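Local coordinates for protein Myo-inositol phosphohydrolase (Mitsuokella multacida, PDB 4WU3) that probably removes phosphate groups from inositol phosphates such as phytate, as a protein-tyrosine-phosphatase-like phytase with two related phosphatase regions in one chain, at residues D69-T75 with Q272-I277; D120-E124 with Y243-T249; I251-M255 with F303-F307; V280-I285 with Y297-Y301. The protein carries 2 engineered substitutions. All coordinates share one frame; numbering follows the deposited sequence.

Interaction 1 of 4, residues D69-T75 with Q272-I277; sequences DKYVGVT and QRQKLI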
# COMPACT_ATOMS: atom_id res chain seq x y z
N ASP A 69 4.96 31.20 -9.30
CA ASP A 69 4.60 31.01 -10.70
C ASP A 69 3.10 31.16 -10.92
O ASP A 69 2.28 30.93 -10.02
CB ASP A 69 5.09 29.65 -11.21
CG ASP A 69 6.58 29.62 -11.43
OD1 ASP A 69 7.24 30.65 -11.17
OD2 ASP A 69 7.10 28.56 -11.86
N LYS A 70 2.74 31.57 -12.14
CA LYS A 70 1.35 31.69 -12.54
C LYS A 70 0.70 30.32 -12.69
O LYS A 70 1.39 29.30 -12.86
CB LYS A 70 1.23 32.49 -13.84
CG LYS A 70 1.84 31.81 -15.06
CD LYS A 70 1.87 32.73 -16.28
CE LYS A 70 2.92 32.28 -17.30
NZ LYS A 70 2.74 30.87 -17.76
N TYR A 71 -0.62 30.28 -12.62
CA TYR A 71 -1.34 29.03 -12.82
C TYR A 71 -1.28 28.64 -14.29
O TYR A 71 -1.38 29.49 -15.16
CB TYR A 71 -2.80 29.19 -12.40
CG TYR A 71 -3.05 29.40 -10.91
CD1 TYR A 71 -2.16 28.95 -9.95
CD2 TYR A 71 -4.22 30.01 -10.48
CE1 TYR A 71 -2.41 29.13 -8.59
CE2 TYR A 71 -4.48 30.18 -9.13
CZ TYR A 71 -3.58 29.73 -8.19
OH TYR A 71 -3.87 29.91 -6.86
N VAL A 72 -1.13 27.35 -14.57
CA VAL A 72 -1.25 26.83 -15.92
C VAL A 72 -2.30 25.73 -15.92
O VAL A 72 -2.27 24.87 -15.06
CB VAL A 72 0.07 26.24 -16.45
CG1 VAL A 72 -0.12 25.66 -17.84
CG2 VAL A 72 1.18 27.29 -16.45
N GLY A 73 -3.23 25.78 -16.87
CA GLY A 73 -4.31 24.79 -16.95
C GLY A 73 -5.54 25.27 -16.20
O GLY A 73 -5.64 26.46 -15.86
N VAL A 74 -6.47 24.35 -15.94
CA VAL A 74 -7.73 24.67 -15.25
C VAL A 74 -8.02 23.66 -14.15
O VAL A 74 -7.47 22.57 -14.17
CB VAL A 74 -8.94 24.61 -16.21
CG1 VAL A 74 -8.89 25.74 -17.23
CG2 VAL A 74 -9.01 23.25 -16.90
N THR A 75 -8.90 24.03 -13.22
CA THR A 75 -9.44 23.06 -12.26
C THR A 75 -10.68 22.40 -12.84
O THR A 75 -11.24 22.84 -13.84
CB THR A 75 -9.85 23.71 -10.93
OG1 THR A 75 -10.93 24.64 -11.16
CG2 THR A 75 -8.67 24.43 -10.27
N GLN A 272 -4.95 22.05 -5.13
CA GLN A 272 -5.19 22.51 -6.49
C GLN A 272 -4.10 23.45 -6.97
O GLN A 272 -3.60 23.29 -8.08
CB GLN A 272 -6.54 23.21 -6.61
CG GLN A 272 -7.71 22.26 -6.74
CD GLN A 272 -7.48 21.24 -7.82
OE1 GLN A 272 -7.34 21.59 -8.99
NE2 GLN A 272 -7.42 19.97 -7.44
N ARG A 273 -3.71 24.44 -6.17
CA ARG A 273 -2.75 25.41 -6.69
C ARG A 273 -1.36 24.79 -6.91
O ARG A 273 -0.67 25.14 -7.86
CB ARG A 273 -2.71 26.70 -5.89
CG ARG A 273 -2.13 26.63 -4.49
CD ARG A 273 -2.65 27.82 -3.71
NE ARG A 273 -1.87 28.09 -2.51
CZ ARG A 273 -1.94 29.23 -1.83
NH1 ARG A 273 -2.75 30.21 -2.22
NH2 ARG A 273 -1.19 29.40 -0.75
N GLN A 274 -0.98 23.82 -6.08
CA GLN A 274 0.29 23.13 -6.29
C GLN A 274 0.26 22.26 -7.54
O GLN A 274 1.31 21.96 -8.11
CB GLN A 274 0.71 22.33 -5.06
CG GLN A 274 1.07 23.20 -3.86
CD GLN A 274 2.28 24.10 -4.08
OE1 GLN A 274 3.25 23.72 -4.75
NE2 GLN A 274 2.25 25.29 -3.49
N LYS A 275 -0.93 21.86 -7.99
CA LYS A 275 -1.06 21.21 -9.30
C LYS A 275 -0.95 22.24 -10.41
O LYS A 275 -0.25 22.03 -11.39
CB LYS A 275 -2.39 20.46 -9.44
CG LYS A 275 -2.76 20.15 -10.89
CD LYS A 275 -1.88 19.06 -11.46
CE LYS A 275 -1.82 19.08 -12.98
NZ LYS A 275 -0.87 20.11 -13.52
N LEU A 276 -1.61 23.38 -10.23
CA LEU A 276 -1.64 24.40 -11.28
C LEU A 276 -0.25 24.97 -11.63
O LEU A 276 -0.01 25.31 -12.79
CB LEU A 276 -2.60 25.52 -10.91
CG LEU A 276 -4.07 25.07 -10.93
CD1 LEU A 276 -4.97 26.04 -10.20
CD2 LEU A 276 -4.54 24.90 -12.37
N ILE A 277 0.64 25.08 -10.65
CA ILE A 277 2.00 25.56 -10.92
C ILE A 277 2.99 24.41 -11.12
O ILE A 277 4.16 24.61 -11.44
CB ILE A 277 2.52 26.46 -9.78
CG1 ILE A 277 2.73 25.63 -8.51
CG2 ILE A 277 1.56 27.61 -9.54
CD1 ILE A 277 3.44 26.36 -7.40
O HOH W 1 5.02 26.75 -12.76
O HOH W 2 -2.94 22.05 -14.62
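Y71 lies against L276 of helix 267-276, and the apolar packing starts there. L276 CD1 sits over the centre of the Y71 ring, 4.0 Å from its centroid and nearly along the normal, a CH-pi contact. L276 CB comes in at Y71 CD1 (3.6 Å), while I277 CG2 meets the same ring at its edge, in plane. The ring is brought over the helix because CG of Y71 stands anti to its carbonyl carbon (chi1 -67°). Leucine suits position 276 because its two branches divide the work: CD1 covers the ring and touches T75 CG2, and CD2 packs against the V72 and G73 backbone. T75 CG2 also rests on Q272 OE1 (3.4 Å). The pairing joins the irregular loop between strands 65-66 and 91-94 to a helix of the phosphatase fold. Among polar contacts, V72 N donates to L276 O (2.9 Å, 160°). Two waters extend this seam: one bridges D69 OD2, which also accepts from M66 N, and I277 O; the other bridges V72 O and K275 NZ. Several polar ends turn to other partners. Y71 OH bonds to P81 O, T75 OG1 to I79 O and Q272 NE2 to D281 OD2, while the R273 guanidinium leads away to a salt bridge with D257.

Interaction 2 of 4, residues D120-E124 with Y243-T249; sequences DLRGE and YAGMGRT. With PO4 (phosphate ion), chain G.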
# COMPACT_ATOMS: atom_id res chain seq x y z
N ASP A 120 17.01 17.65 -0.60
CA ASP A 120 17.16 16.45 -1.39
C ASP A 120 16.34 15.32 -0.80
O ASP A 120 16.72 14.74 0.22
CB ASP A 120 18.64 16.07 -1.40
CG ASP A 120 18.93 14.81 -2.19
OD1 ASP A 120 17.98 14.25 -2.76
OD2 ASP A 120 20.11 14.40 -2.23
N LEU A 121 15.23 14.98 -1.45
CA LEU A 121 14.27 14.03 -0.86
C LEU A 121 14.55 12.58 -1.27
O LEU A 121 13.74 11.70 -1.03
CB LEU A 121 12.84 14.43 -1.26
CG LEU A 121 12.43 15.85 -0.90
CD1 LEU A 121 11.13 16.24 -1.59
CD2 LEU A 121 12.32 16.01 0.62
N ARG A 122 15.69 12.33 -1.87
CA ARG A 122 15.89 11.04 -2.53
C ARG A 122 16.53 10.01 -1.62
O ARG A 122 17.66 10.20 -1.16
CB ARG A 122 16.75 11.19 -3.78
CG ARG A 122 16.19 12.12 -4.84
CD ARG A 122 17.17 12.24 -6.00
NE ARG A 122 17.21 11.04 -6.83
CZ ARG A 122 18.10 10.85 -7.80
NH1 ARG A 122 19.02 11.78 -8.04
NH2 ARG A 122 18.08 9.74 -8.53
N GLY A 123 15.81 8.93 -1.38
CA GLY A 123 16.34 7.80 -0.61
C GLY A 123 17.23 6.89 -1.43
O GLY A 123 18.13 6.27 -0.90
N GLU A 124 16.98 6.84 -2.73
CA GLU A 124 17.87 6.13 -3.67
C GLU A 124 19.30 6.72 -3.67
O GLU A 124 19.48 7.93 -3.54
CB GLU A 124 17.25 6.11 -5.09
CG GLU A 124 17.03 7.47 -5.78
CD GLU A 124 15.68 8.11 -5.45
OE1 GLU A 124 15.00 7.69 -4.47
OE2 GLU A 124 15.29 9.06 -6.17
N TYR A 243 13.39 12.58 -7.64
CA TYR A 243 13.89 12.20 -8.96
C TYR A 243 13.17 12.97 -10.07
O TYR A 243 13.81 13.65 -10.88
CB TYR A 243 13.84 10.70 -9.24
CG TYR A 243 14.29 10.43 -10.66
CD1 TYR A 243 15.61 10.62 -11.03
CD2 TYR A 243 13.38 10.07 -11.64
CE1 TYR A 243 16.03 10.43 -12.33
CE2 TYR A 243 13.79 9.88 -12.96
CZ TYR A 243 15.11 10.06 -13.29
OH TYR A 243 15.53 9.88 -14.60
N ALA A 244 11.84 12.88 -10.10
CA ALA A 244 11.08 13.41 -11.22
C ALA A 244 10.46 14.77 -10.91
O ALA A 244 9.95 15.45 -11.80
CB ALA A 244 9.99 12.42 -11.62
N GLY A 245 10.53 15.19 -9.65
CA GLY A 245 9.91 16.43 -9.23
C GLY A 245 8.40 16.31 -9.27
O GLY A 245 7.67 17.31 -9.37
N MET A 246 7.93 15.07 -9.16
CA MET A 246 6.50 14.78 -9.19
C MET A 246 5.94 14.46 -7.81
O MET A 246 5.52 15.36 -7.10
CB MET A 246 6.22 13.65 -10.19
CG MET A 246 6.52 14.07 -11.62
SD MET A 246 6.20 12.82 -12.88
CE MET A 246 4.41 12.79 -12.84
N GLY A 247 5.96 13.19 -7.41
CA GLY A 247 5.34 12.76 -6.14
C GLY A 247 5.93 13.34 -4.85
O GLY A 247 5.28 14.12 -4.14
N ARG A 248 7.14 12.92 -4.52
CA ARG A 248 7.74 13.33 -3.26
C ARG A 248 7.91 14.83 -3.25
O ARG A 248 7.72 15.47 -2.21
CB ARG A 248 9.09 12.64 -3.04
CG ARG A 248 8.99 11.15 -2.80
CD ARG A 248 10.34 10.45 -2.98
NE ARG A 248 10.78 10.39 -4.38
CZ ARG A 248 11.94 9.86 -4.76
NH1 ARG A 248 12.26 9.83 -6.05
NH2 ARG A 248 12.78 9.35 -3.86
N THR A 249 8.26 15.40 -4.40
CA THR A 249 8.46 16.85 -4.50
C THR A 249 7.15 17.60 -4.24
O THR A 249 7.13 18.59 -3.51
CB THR A 249 9.07 17.25 -5.86
OG1 THR A 249 10.44 16.83 -5.92
CG2 THR A 249 9.04 18.75 -6.06
P PO4 G . 9.26 11.64 -7.64
O1 PO4 G . 8.28 11.05 -8.63
O2 PO4 G . 9.17 13.14 -7.80
O3 PO4 G . 10.66 11.16 -7.91
O4 PO4 G . 8.91 11.29 -6.21
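A turn at chi3 (-71°) swings the guanidinium of R248 toward E124, whose CG lies between its backbone N and carbonyl carbon (chi1 62°). The two groups meet end-on: R248 NH2 donates to E124 OE1 (2.8 Å), which uses its syn lone pair, and NH1 to E124 OE2 (3.1 Å). R122 NE adds a straight bond to E124 OE2 (2.8 Å), arriving from above the carboxylate plane, so one buried glutamate serves two arginines and probably offsets their charge. The R122 guanidinium also lays a face on Y243 CD1, and its NH2 continues to D53. L121 CD1 packs on the R248 backbone. A phosphate ion, probably from the crystallisation liquor, sits in the loop: R248 NE goes to its O4 (2.8 Å), while NH1 is shared between E124 OE2 and phosphate O3 (2.8 Å). Backbone N-H groups complete the cradle, including A244 N to O3 (3.0 Å) and M246 N to O2 (2.7 Å); the positive phi at G245 (69°) suits glycine. S242, which also bonds the phosphate, takes the place of the family's signature cysteine, probably as an engineered substitution: this is the protein-tyrosine-phosphatase P-loop, running into helix 247-261.

Interaction 3 of 4, residues I251-M255 with F303-F307; sequences IFMVM and FVQHF
M255 reaches between F303 and F307, and this one flexible side chain carries most of the contact. Its sulfur meets F303 at the ring edge, with M255 SD 3.8 Å from F303 CE2. Toward F307 it presents a flank: M255 CG lies over the ring face, 4.0 Å from the centroid of F307 in a CH-pi contact, and CE covers the same face further along. SD stands above that face too, at a distance, so the methionine makes Met-aromatic contacts with F303 and F307, edge-on to one and over the face of the other. The bend at chi3 (65°) is what returns CE to the F307 ring after an extended chi2. F307 CE2 also approaches M255 O (3.5 Å).

Beside this centre, I251 CG2 touches F303 CE2 at the edge (3.9 Å), in the ring plane, and V254 CG1 meets V304 CG1 (3.8 Å). The branched valines meet methyl to methyl, while the phenylalanines, with CG anti to the backbone N, reach across to M255.

Further out, the F252 ring, itself edge-to-face with F225, lies with its centre beneath M255 SD and helps position the sulfur. V222 of helix 219-230 covers F303 and F307, and L282 closes over V254. The axes of segments 251-255 and 303-307 are 10.5 Å apart at closest and nearly parallel (18°). The result is a helix-helix seam of apolar side chains in the helical layer of the phosphatase fold, where helix 247-261, which follows the phosphate-binding loop, packs along helix 291-313.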
# COMPACT_ATOMS: atom_id res chain seq x y z
N ILE A 251 4.44 16.52 -2.61
CA ILE A 251 4.09 16.36 -1.22
C ILE A 251 4.74 17.47 -0.41
O ILE A 251 4.08 18.08 0.44
CB ILE A 251 4.57 15.02 -0.63
CG1 ILE A 251 3.69 13.87 -1.14
CG2 ILE A 251 4.53 15.07 0.88
CD1 ILE A 251 4.29 12.51 -0.88
N PHE A 252 6.02 17.73 -0.65
CA PHE A 252 6.72 18.71 0.18
C PHE A 252 6.46 20.16 -0.20
O PHE A 252 6.58 21.04 0.66
CB PHE A 252 8.21 18.42 0.25
CG PHE A 252 8.55 17.41 1.27
CD1 PHE A 252 8.25 16.08 1.06
CD2 PHE A 252 9.12 17.78 2.48
CE1 PHE A 252 8.53 15.13 2.02
CE2 PHE A 252 9.39 16.85 3.45
CZ PHE A 252 9.10 15.53 3.22
N MET A 253 6.09 20.40 -1.45
CA MET A 253 5.64 21.73 -1.87
C MET A 253 4.31 22.06 -1.21
O MET A 253 4.07 23.20 -0.80
CB MET A 253 5.50 21.79 -3.39
CG MET A 253 6.82 22.02 -4.11
SD MET A 253 7.53 23.64 -3.74
CE MET A 253 6.61 24.66 -4.90
N VAL A 254 3.45 21.04 -1.12
CA VAL A 254 2.18 21.13 -0.40
C VAL A 254 2.39 21.34 1.10
O VAL A 254 1.73 22.18 1.71
CB VAL A 254 1.30 19.89 -0.64
CG1 VAL A 254 0.17 19.80 0.37
CG2 VAL A 254 0.74 19.92 -2.05
N MET A 255 3.30 20.58 1.71
CA MET A 255 3.66 20.81 3.12
C MET A 255 4.15 22.24 3.37
O MET A 255 3.75 22.90 4.34
CB MET A 255 4.73 19.82 3.58
CG MET A 255 4.23 18.39 3.70
SD MET A 255 5.60 17.22 3.89
CE MET A 255 6.26 17.71 5.49
N PHE A 303 -1.99 11.60 3.91
CA PHE A 303 -0.94 12.18 4.71
C PHE A 303 -1.00 13.70 4.68
O PHE A 303 -0.83 14.33 5.71
CB PHE A 303 0.47 11.76 4.28
CG PHE A 303 1.53 12.67 4.82
CD1 PHE A 303 1.74 12.77 6.19
CD2 PHE A 303 2.28 13.46 3.98
CE1 PHE A 303 2.70 13.64 6.69
CE2 PHE A 303 3.24 14.32 4.47
CZ PHE A 303 3.44 14.41 5.83
N VAL A 304 -1.19 14.29 3.51
CA VAL A 304 -1.18 15.76 3.44
C VAL A 304 -2.42 16.34 4.13
O VAL A 304 -2.36 17.44 4.64
CB VAL A 304 -1.00 16.33 2.01
CG1 VAL A 304 0.45 16.25 1.62
CG2 VAL A 304 -1.89 15.63 1.00
N GLN A 305 -3.51 15.58 4.16
CA GLN A 305 -4.69 15.98 4.94
C GLN A 305 -4.33 16.04 6.42
O GLN A 305 -4.67 16.98 7.12
CB GLN A 305 -5.85 15.02 4.73
CG GLN A 305 -6.38 14.96 3.30
CD GLN A 305 -7.49 13.95 3.12
OE1 GLN A 305 -7.29 12.87 2.57
NE2 GLN A 305 -8.68 14.29 3.58
N HIS A 306 -3.63 15.02 6.90
CA HIS A 306 -3.28 14.97 8.32
C HIS A 306 -2.27 16.05 8.68
O HIS A 306 -2.37 16.65 9.75
CB HIS A 306 -2.73 13.60 8.71
CG HIS A 306 -3.68 12.48 8.48
ND1 HIS A 306 -5.01 12.54 8.86
CD2 HIS A 306 -3.51 11.26 7.91
CE1 HIS A 306 -5.61 11.41 8.53
NE2 HIS A 306 -4.72 10.62 7.96
N PHE A 307 -1.29 16.28 7.81
CA PHE A 307 -0.33 17.36 8.02
C PHE A 307 -1.03 18.72 8.06
O PHE A 307 -0.69 19.57 8.89
CB PHE A 307 0.75 17.36 6.93
CG PHE A 307 1.87 18.35 7.17
CD1 PHE A 307 2.90 18.05 8.05
CD2 PHE A 307 1.88 19.57 6.53
CE1 PHE A 307 3.92 18.96 8.27
CE2 PHE A 307 2.89 20.48 6.76
CZ PHE A 307 3.92 20.18 7.63

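Interaction 4 of 4, residues V280-I285 with Y297-Y301; sequences VDLSEI and YIERY. With 4IP (inositol-(1,3,4,5)-tetrakisphosphate), chain E.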
# COMPACT_ATOMS: atom_id res chain seq x y z
N VAL A 280 1.57 17.58 -10.45
CA VAL A 280 0.77 16.58 -9.73
C VAL A 280 -0.32 17.16 -8.83
O VAL A 280 -0.10 18.14 -8.08
CB VAL A 280 1.67 15.65 -8.88
CG1 VAL A 280 0.82 14.67 -8.09
CG2 VAL A 280 2.63 14.91 -9.77
N ASP A 281 -1.49 16.54 -8.94
CA ASP A 281 -2.62 16.75 -8.04
C ASP A 281 -2.72 15.56 -7.06
O ASP A 281 -3.16 14.47 -7.42
CB ASP A 281 -3.91 16.88 -8.86
CG ASP A 281 -5.13 17.17 -8.00
OD1 ASP A 281 -5.06 17.08 -6.75
OD2 ASP A 281 -6.18 17.50 -8.61
N LEU A 282 -2.29 15.79 -5.83
CA LEU A 282 -2.25 14.72 -4.84
C LEU A 282 -3.61 14.12 -4.51
O LEU A 282 -3.67 13.03 -3.96
CB LEU A 282 -1.59 15.23 -3.55
CG LEU A 282 -0.13 15.61 -3.72
CD1 LEU A 282 0.42 16.14 -2.42
CD2 LEU A 282 0.65 14.41 -4.20
N SER A 283 -4.70 14.81 -4.85
CA SER A 283 -6.04 14.28 -4.60
C SER A 283 -6.54 13.37 -5.74
O SER A 283 -7.61 12.77 -5.64
CB SER A 283 -7.03 15.42 -4.37
OG SER A 283 -7.31 16.10 -5.58
N GLU A 284 -5.78 13.29 -6.82
CA GLU A 284 -6.20 12.49 -7.94
C GLU A 284 -5.76 11.04 -7.77
O GLU A 284 -4.57 10.73 -7.69
CB GLU A 284 -5.63 13.05 -9.24
CG GLU A 284 -6.25 12.47 -10.50
CD GLU A 284 -5.80 13.18 -11.76
OE1 GLU A 284 -5.53 14.40 -11.71
OE2 GLU A 284 -5.73 12.51 -12.82
N ILE A 285 -6.75 10.16 -7.69
CA ILE A 285 -6.52 8.73 -7.72
C ILE A 285 -7.02 8.22 -9.07
O ILE A 285 -8.21 7.89 -9.23
CB ILE A 285 -7.26 8.02 -6.58
CG1 ILE A 285 -7.16 8.83 -5.29
CG2 ILE A 285 -6.72 6.61 -6.39
CD1 ILE A 285 -5.75 8.96 -4.74
N TYR A 297 -1.11 6.01 -3.59
CA TYR A 297 -1.66 7.33 -3.94
C TYR A 297 -2.63 7.79 -2.85
O TYR A 297 -2.67 8.96 -2.47
CB TYR A 297 -2.39 7.30 -5.27
CG TYR A 297 -1.53 7.59 -6.47
CD1 TYR A 297 -0.36 6.87 -6.70
CD2 TYR A 297 -1.89 8.56 -7.38
CE1 TYR A 297 0.42 7.12 -7.80
CE2 TYR A 297 -1.11 8.83 -8.50
CZ TYR A 297 0.05 8.10 -8.69
OH TYR A 297 0.82 8.35 -9.78
N ILE A 298 -3.43 6.84 -2.37
CA ILE A 298 -4.35 7.09 -1.29
C ILE A 298 -3.59 7.48 -0.03
O ILE A 298 -3.88 8.49 0.57
CB ILE A 298 -5.23 5.87 -1.03
CG1 ILE A 298 -6.23 5.73 -2.18
CG2 ILE A 298 -5.94 6.02 0.30
CD1 ILE A 298 -6.87 4.36 -2.29
N GLU A 299 -2.60 6.68 0.35
CA GLU A 299 -1.80 6.93 1.55
C GLU A 299 -1.20 8.33 1.55
O GLU A 299 -1.29 9.05 2.55
CB GLU A 299 -0.68 5.87 1.68
CG GLU A 299 0.11 5.94 2.99
CD GLU A 299 1.38 5.11 2.97
OE1 GLU A 299 1.85 4.73 1.88
OE2 GLU A 299 1.93 4.84 4.06
N ARG A 300 -0.59 8.74 0.45
CA ARG A 300 0.05 10.05 0.46
C ARG A 300 -0.96 11.21 0.42
O ARG A 300 -0.66 12.31 0.91
CB ARG A 300 1.08 10.17 -0.66
CG ARG A 300 0.48 10.48 -1.99
CD ARG A 300 1.51 10.48 -3.10
NE ARG A 300 0.83 10.73 -4.36
CZ ARG A 300 1.38 10.65 -5.55
NH1 ARG A 300 2.66 10.30 -5.67
NH2 ARG A 300 0.65 10.91 -6.63
N TYR A 301 -2.14 11.00 -0.15
CA TYR A 301 -3.16 12.05 -0.11
C TYR A 301 -3.64 12.25 1.32
O TYR A 301 -3.77 13.36 1.80
CB TYR A 301 -4.35 11.71 -1.00
CG TYR A 301 -5.44 12.76 -1.01
CD1 TYR A 301 -5.13 14.12 -1.08
CD2 TYR A 301 -6.78 12.40 -1.01
CE1 TYR A 301 -6.12 15.08 -1.11
CE2 TYR A 301 -7.78 13.36 -1.05
CZ TYR A 301 -7.45 14.69 -1.09
OH TYR A 301 -8.44 15.64 -1.13
C1 4IP E . 1.97 5.43 -15.86
O1 4IP E . 1.13 6.19 -16.73
C2 4IP E . 1.63 3.95 -16.03
O2 4IP E . 0.25 3.75 -15.76
C3 4IP E . 2.46 3.09 -15.09
O3 4IP E . 2.02 1.73 -15.21
C4 4IP E . 2.30 3.54 -13.64
O4 4IP E . 3.17 2.77 -12.81
C5 4IP E . 2.63 5.02 -13.48
O5 4IP E . 2.39 5.42 -12.13
C6 4IP E . 1.77 5.86 -14.42
O6 4IP E . 2.10 7.24 -14.28
P1 4IP E . 1.50 6.37 -18.28
O1P 4IP E . 2.39 5.19 -18.59
O2P 4IP E . 0.17 6.33 -18.99
O3P 4IP E . 2.20 7.70 -18.32
P3 4IP E . 2.73 0.73 -16.25
O4P 4IP E . 1.70 -0.34 -16.46
O5P 4IP E . 3.98 0.28 -15.53
O6P 4IP E . 2.99 1.59 -17.47
P4 4IP E . 2.62 1.45 -12.06
O7P 4IP E . 1.23 1.83 -11.60
O8P 4IP E . 3.62 1.25 -10.94
O9P 4IP E . 2.61 0.37 -13.11
P5 4IP E . 3.49 6.29 -11.32
OPF 4IP E . 3.50 7.62 -12.03
OPG 4IP E . 4.76 5.49 -11.46
OPH 4IP E . 2.95 6.36 -9.91
O HOH W 3 -2.19 11.95 -7.67
O HOH W 4 -1.89 10.93 -4.28
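A type I beta turn from D281 to E284 sets the loop 280-285 against helix residues 297-301, with the L282 and Y301 CA atoms 5.5 Å apart. Y301 lays its ring against the turn: S283 CA lies over its centre, 3.6 Å from the centroid, a CH-pi contact, and S283 CB closes on Y301 CZ. The ring is carried there by CG anti to the backbone N (chi1 -179°). Serine is small enough for this close fit, and its hydroxyl faces D281 instead: OG and N of S283 both donate to D281 OD1 from one face of the carboxylate, the N bond making an Asx turn that steadies the bend.

L282 CD2 rests on a face of the R300 guanidinium, 3.7 Å from R300 NE. At the edge of that group, in its plane, lie two waters. One accepts from NE (2.7 Å from R300 NE) and donates to L282 O and Y297 O; the other accepts from NH2 and donates to D281 O and E284 O. The turn belongs to the loop linking helix 267-276 to helix 291-313, and these waters hold it to the latter, with the arginine as their common donor. R300 NH2 is also laid over a face of the Y297 ring, toward its rim.

I285 CD1 packs on Y297 CB (3.8 Å) and reaches I298, while W333 of the second subunit covers I285 and I298. The Y297 ring takes E284 O at its edge, and its hydroxyl donates to OPH of the inositol tetrakisphosphate (2.9 Å from Y297 OH), a ligand that K288 and K289 also bond.

Overall arrangement
Interaction 2 holds the phosphate-binding loop; the others pack helices and loops around it, interaction 1 adding a loop from earlier in the chain. Interactions 3 and 4, centres about 10 Å apart, share helix 291-313, and L282 CD1 links them by touching V254 CG2 (3.8 Å). Helix 247-261 joins interactions 2 and 3, where L121 CD1 meets F252 CD1 (3.9 Å). Interaction 4 touches the phosphate-binding loop through R300 NH1 on G247 CA, and adds Y297 to a tetrakisphosphate pocket. Interaction 1, its centre about 20 Å from that of interaction 2, reaches interaction 4 through Q272 NE2 and D281 OD2 (3.0 Å, a probable hydrogen bond) and K275 packing on V280 and D281; Q274 packs on M253 and V254.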